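Local coordinates for protein trehalose monomycolate transport factor A (Mycolicibacterium smegmatis MC2 155, PDB 6T84) that is required for MmpL3-dependent transport of trehalose monomycolate to the mycobacterial cell wall and for cell growth and elongation, at residues L54-D66 against A71-N83. Sequence-based numbering, arbitrary orientation.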
loop_
_atom_site.group_PDB
_atom_site.type_symbol
_atom_site.label_atom_id
_atom_site.label_comp_id
_atom_site.label_asym_id
_atom_site.label_seq_id
_atom_site.Cartn_x
_atom_site.Cartn_y
_atom_site.Cartn_z
ATOM N N LEU A 54 -4.295 14.136 1.798
ATOM C CA LEU A 54 -2.859 14.368 1.719
ATOM C C LEU A 54 -2.390 14.764 3.108
ATOM O O LEU A 54 -2.861 15.775 3.655
ATOM C CB LEU A 54 -2.562 15.519 0.724
ATOM C CG LEU A 54 -3.219 15.386 -0.675
ATOM C CD1 LEU A 54 -4.644 16.022 -0.728
ATOM C CD2 LEU A 54 -2.291 15.974 -1.767
ATOM N N GLY A 55 -1.473 13.992 3.672
ATOM C CA GLY A 55 -1.051 14.260 5.033
ATOM C C GLY A 55 0.367 13.828 5.291
ATOM O O GLY A 55 1.130 13.562 4.374
ATOM N N GLN A 56 0.734 13.747 6.562
ATOM C CA GLN A 56 2.069 13.258 6.965
ATOM C C GLN A 56 1.910 12.352 8.170
ATOM O O GLN A 56 1.026 12.571 9.002
ATOM C CB GLN A 56 3.009 14.376 7.402
ATOM C CG GLN A 56 3.505 15.271 6.242
ATOM C CD GLN A 56 4.551 16.284 6.696
ATOM O OE1 GLN A 56 5.741 16.146 6.395
ATOM N NE2 GLN A 56 4.105 17.308 7.421
ATOM N N ILE A 57 2.773 11.340 8.260
ATOM C CA ILE A 57 2.874 10.481 9.455
ATOM C C ILE A 57 4.307 10.608 9.919
ATOM O O ILE A 57 5.218 10.198 9.192
ATOM C CB ILE A 57 2.568 9.010 9.133
ATOM C CG1 ILE A 57 1.099 8.807 8.728
ATOM C CG2 ILE A 57 2.919 8.105 10.325
ATOM C CD1 ILE A 57 0.803 7.399 8.249
ATOM N N ARG A 58 4.499 11.217 11.099
ATOM C CA ARG A 58 5.806 11.449 11.701
ATOM C C ARG A 58 6.797 11.956 10.658
ATOM O O ARG A 58 7.899 11.448 10.479
ATOM C CB ARG A 58 6.295 10.236 12.494
ATOM C CG ARG A 58 5.315 9.777 13.639
ATOM C CD ARG A 58 5.021 10.825 14.757
ATOM N NE ARG A 58 4.117 10.330 15.827
ATOM C CZ ARG A 58 3.613 11.087 16.813
ATOM N NH1 ARG A 58 3.909 12.376 16.881
ATOM N NH2 ARG A 58 2.800 10.567 17.739
ATOM N N GLY A 59 6.343 12.934 9.886
ATOM C CA GLY A 59 7.246 13.623 8.997
ATOM C C GLY A 59 7.295 13.099 7.585
ATOM O O GLY A 59 8.021 13.662 6.760
ATOM N N GLU A 60 6.630 11.999 7.286
ATOM C CA GLU A 60 6.698 11.412 5.964
ATOM C C GLU A 60 5.323 11.549 5.295
ATOM O O GLU A 60 4.278 11.297 5.917
ATOM C CB GLU A 60 7.083 9.940 6.044
ATOM C CG GLU A 60 8.520 9.740 6.501
ATOM C CD GLU A 60 9.550 10.215 5.499
ATOM O OE1 GLU A 60 9.241 10.421 4.313
ATOM O OE2 GLU A 60 10.726 10.380 5.919
ATOM N N ALA A 61 5.322 11.927 4.013
ATOM C CA ALA A 61 4.055 12.101 3.289
ATOM C C ALA A 61 3.243 10.796 3.253
ATOM O O ALA A 61 3.780 9.695 3.053
ATOM C CB ALA A 61 4.317 12.543 1.846
ATOM N N VAL A 62 1.926 10.946 3.418
ATOM C CA VAL A 62 0.991 9.839 3.225
ATOM C C VAL A 62 -0.162 10.360 2.375
ATOM O O VAL A 62 -0.669 11.466 2.605
ATOM C CB VAL A 62 0.497 9.233 4.562
ATOM C CG1 VAL A 62 -0.355 10.217 5.362
ATOM C CG2 VAL A 62 -0.313 7.928 4.306
ATOM N N PHE A 63 -0.544 9.587 1.373
ATOM C CA PHE A 63 -1.665 9.919 0.488
ATOM C C PHE A 63 -2.695 8.810 0.529
ATOM O O PHE A 63 -2.320 7.635 0.544
ATOM C CB PHE A 63 -1.177 10.103 -0.957
ATOM C CG PHE A 63 -0.050 11.172 -1.113
ATOM C CD1 PHE A 63 0.081 12.259 -0.243
ATOM C CD2 PHE A 63 0.839 11.081 -2.124
ATOM C CE1 PHE A 63 1.081 13.248 -0.385
ATOM C CE2 PHE A 63 1.824 12.060 -2.302
ATOM C CZ PHE A 63 1.939 13.143 -1.426
ATOM N N ILE A 64 -3.973 9.153 0.611
ATOM C CA ILE A 64 -5.057 8.177 0.663
ATOM C C ILE A 64 -6.041 8.576 -0.416
ATOM O O ILE A 64 -6.424 9.749 -0.496
ATOM C CB ILE A 64 -5.730 8.187 2.044
ATOM C CG1 ILE A 64 -4.652 7.950 3.137
ATOM C CG2 ILE A 64 -6.823 7.078 2.093
ATOM C CD1 ILE A 64 -4.218 9.207 3.871
ATOM N N PHE A 65 -6.454 7.616 -1.237
ATOM C CA PHE A 65 -7.312 7.996 -2.366
ATOM C C PHE A 65 -8.053 6.766 -2.867
ATOM O O PHE A 65 -7.700 5.627 -2.539
ATOM C CB PHE A 65 -6.508 8.650 -3.510
ATOM C CG PHE A 65 -5.344 7.838 -3.942
ATOM C CD1 PHE A 65 -5.492 6.849 -4.926
ATOM C CD2 PHE A 65 -4.105 8.001 -3.332
ATOM C CE1 PHE A 65 -4.399 6.022 -5.291
ATOM C CE2 PHE A 65 -3.007 7.214 -3.723
ATOM C CZ PHE A 65 -3.153 6.229 -4.709
ATOM N N ASP A 66 -9.113 7.009 -3.645
ATOM C CA ASP A 66 -9.875 5.939 -4.264
ATOM C C ASP A 66 -9.540 5.884 -5.750
ATOM O O ASP A 66 -9.366 6.920 -6.399
ATOM C CB ASP A 66 -11.385 6.181 -4.118
ATOM C CG ASP A 66 -11.826 6.269 -2.679
ATOM O OD1 ASP A 66 -11.159 5.682 -1.797
ATOM O OD2 ASP A 66 -12.884 6.889 -2.433
ATOM N N ALA A 71 -10.104 0.135 -5.748
ATOM C CA ALA A 71 -9.474 0.064 -4.441
ATOM C C ALA A 71 -9.414 1.443 -3.813
ATOM O O ALA A 71 -9.390 2.460 -4.512
ATOM C CB ALA A 71 -8.021 -0.419 -4.565
ATOM N N THR A 72 -9.272 1.462 -2.489
ATOM C CA THR A 72 -8.782 2.618 -1.753
ATOM C C THR A 72 -7.318 2.316 -1.428
ATOM O O THR A 72 -7.009 1.223 -0.956
ATOM C CB THR A 72 -9.583 2.804 -0.457
ATOM O OG1 THR A 72 -10.956 3.164 -0.787
ATOM C CG2 THR A 72 -8.986 3.887 0.483
ATOM N N VAL A 73 -6.426 3.228 -1.753
ATOM C CA VAL A 73 -4.984 3.043 -1.595
ATOM C C VAL A 73 -4.456 4.024 -0.567
ATOM O O VAL A 73 -4.828 5.204 -0.569
ATOM C CB VAL A 73 -4.266 3.243 -2.947
ATOM C CG1 VAL A 73 -2.769 3.072 -2.772
ATOM C CG2 VAL A 73 -4.811 2.225 -3.960
ATOM N N ILE A 74 -3.521 3.562 0.261
ATOM C CA ILE A 74 -2.758 4.418 1.162
ATOM C C ILE A 74 -1.299 4.264 0.773
ATOM O O ILE A 74 -0.793 3.130 0.721
ATOM C CB ILE A 74 -2.972 3.980 2.628
ATOM C CG1 ILE A 74 -4.449 4.089 3.004
ATOM C CG2 ILE A 74 -2.072 4.795 3.583
ATOM C CD1 ILE A 74 -4.746 3.453 4.433
ATOM N N ALA A 75 -0.642 5.389 0.422
ATOM C CA ALA A 75 0.770 5.389 0.023
ATOM C C ALA A 75 1.573 6.184 1.036
ATOM O O ALA A 75 1.258 7.351 1.283
ATOM C CB ALA A 75 0.967 6.037 -1.344
ATOM N N LEU A 76 2.613 5.567 1.609
ATOM C CA LEU A 76 3.448 6.197 2.628
ATOM C C LEU A 76 4.874 6.379 2.120
ATOM O O LEU A 76 5.475 5.439 1.596
ATOM C CB LEU A 76 3.468 5.344 3.890
ATOM C CG LEU A 76 4.386 5.803 5.046
ATOM C CD1 LEU A 76 3.915 7.143 5.614
ATOM C CD2 LEU A 76 4.432 4.718 6.210
ATOM N N HIS A 77 5.404 7.589 2.249
ATOM C CA HIS A 77 6.750 7.826 1.738
ATOM C C HIS A 77 7.830 7.143 2.572
ATOM O O HIS A 77 7.789 7.160 3.802
ATOM C CB HIS A 77 7.023 9.334 1.708
ATOM C CG HIS A 77 8.301 9.677 1.019
ATOM N ND1 HIS A 77 9.447 10.074 1.693
ATOM C CD2 HIS A 77 8.604 9.726 -0.303
ATOM C CE1 HIS A 77 10.403 10.322 0.813
ATOM N NE2 HIS A 77 9.920 10.122 -0.404
ATOM N N ARG A 78 8.808 6.537 1.891
ATOM C CA ARG A 78 9.925 5.847 2.556
ATOM C C ARG A 78 11.100 6.800 2.733
ATOM O O ARG A 78 11.442 7.598 1.838
ATOM C CB ARG A 78 10.462 4.716 1.693
ATOM C CG ARG A 78 9.525 3.565 1.406
ATOM C CD ARG A 78 10.176 2.626 0.370
ATOM N NE ARG A 78 11.417 2.051 0.899
ATOM C CZ ARG A 78 11.426 0.953 1.638
ATOM N NH1 ARG A 78 10.269 0.340 1.888
ATOM N NH2 ARG A 78 12.565 0.473 2.119
ATOM N N LYS A 79 11.782 6.643 3.866
ATOM C CA LYS A 79 12.910 7.528 4.149
ATOM C C LYS A 79 14.099 7.229 3.239
ATOM O O LYS A 79 14.782 8.153 2.780
ATOM C CB LYS A 79 13.288 7.428 5.625
ATOM C CG LYS A 79 14.359 8.414 6.052
ATOM C CD LYS A 79 14.671 8.288 7.531
ATOM C CE LYS A 79 15.679 9.335 7.959
ATOM N NZ LYS A 79 15.229 10.695 7.544
ATOM N N VAL A 80 14.372 5.953 2.978
ATOM C CA VAL A 80 15.485 5.515 2.143
ATOM C C VAL A 80 14.942 4.640 1.020
ATOM O O VAL A 80 14.258 3.648 1.283
ATOM C CB VAL A 80 16.528 4.748 2.977
ATOM C CG1 VAL A 80 17.761 4.433 2.126
ATOM C CG2 VAL A 80 16.880 5.532 4.256
ATOM N N GLY A 81 15.276 4.974 -0.230
ATOM C CA GLY A 81 14.783 4.200 -1.364
ATOM C C GLY A 81 15.415 2.821 -1.494
ATOM O O GLY A 81 16.483 2.515 -0.952
ATOM N N THR A 82 14.712 1.954 -2.231
ATOM C CA THR A 82 15.243 0.642 -2.571
ATOM C C THR A 82 14.858 0.278 -3.991
ATOM O O THR A 82 13.818 0.713 -4.475
ATOM C CB THR A 82 14.698 -0.440 -1.615
ATOM O OG1 THR A 82 15.283 -1.698 -1.957
ATOM C CG2 THR A 82 13.141 -0.653 -1.701
ATOM N N ASN A 83 15.677 -0.545 -4.652
ATOM C CA ASN A 83 15.264 -1.093 -5.937
ATOM C C ASN A 83 14.562 -2.438 -5.811
ATOM O O ASN A 83 14.120 -2.976 -6.826
ATOM C CB ASN A 83 16.446 -1.296 -6.884
ATOM C CG ASN A 83 16.925 -0.013 -7.512
ATOM O OD1 ASN A 83 16.170 0.953 -7.674
ATOM N ND2 ASN A 83 18.192 -0.010 -7.899
#
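Ile57 reaches Leu76 through their CD1 methyls, crossing at about a right angle beside the type I' turn that links strand 54-57 to strand 60-66, which forms an antiparallel beta hairpin with 71-77 inside the large antiparallel sheet of this probably cytoplasmic domain. At the hairpin's open end, Glu60 bends at chi2 (-68°) and brings OE1 to His77 ND1, 2.7 Å away and within the imidazole plane; this bond fixes the ring's rotation, and the ring also meets Trp148 edge-to-face. Ala61 sets its methyl against the CB of His77, and its carbonyl O accepts a hydrogen bond from His77 N. Val62 and Ile64, beta-branched and suited to strands, flank Ile74 on the face covered by helices 10-21 and 159-175: CG2 of Val62 lies 3.7 Å from CG2 of Ile74. Between them Phe63 exchanges two backbone hydrogen bonds with Ala75, whose lone methyl touches Trp36 and Trp148. Phe65 repeats that exchange with Val73; its chi1 of 52° folds the ring back over the neighbouring strand, where Val73 CB makes an off-centre CH-pi contact, 4.0 Å from the ring centroid, and the ring of Trp36 meets it with planes about 10° apart. Asp66, buried, is held by Arg14 and Asn51, and Thr72 OG1 donates to its OD1 at 2.7 Å from above the carboxylate plane.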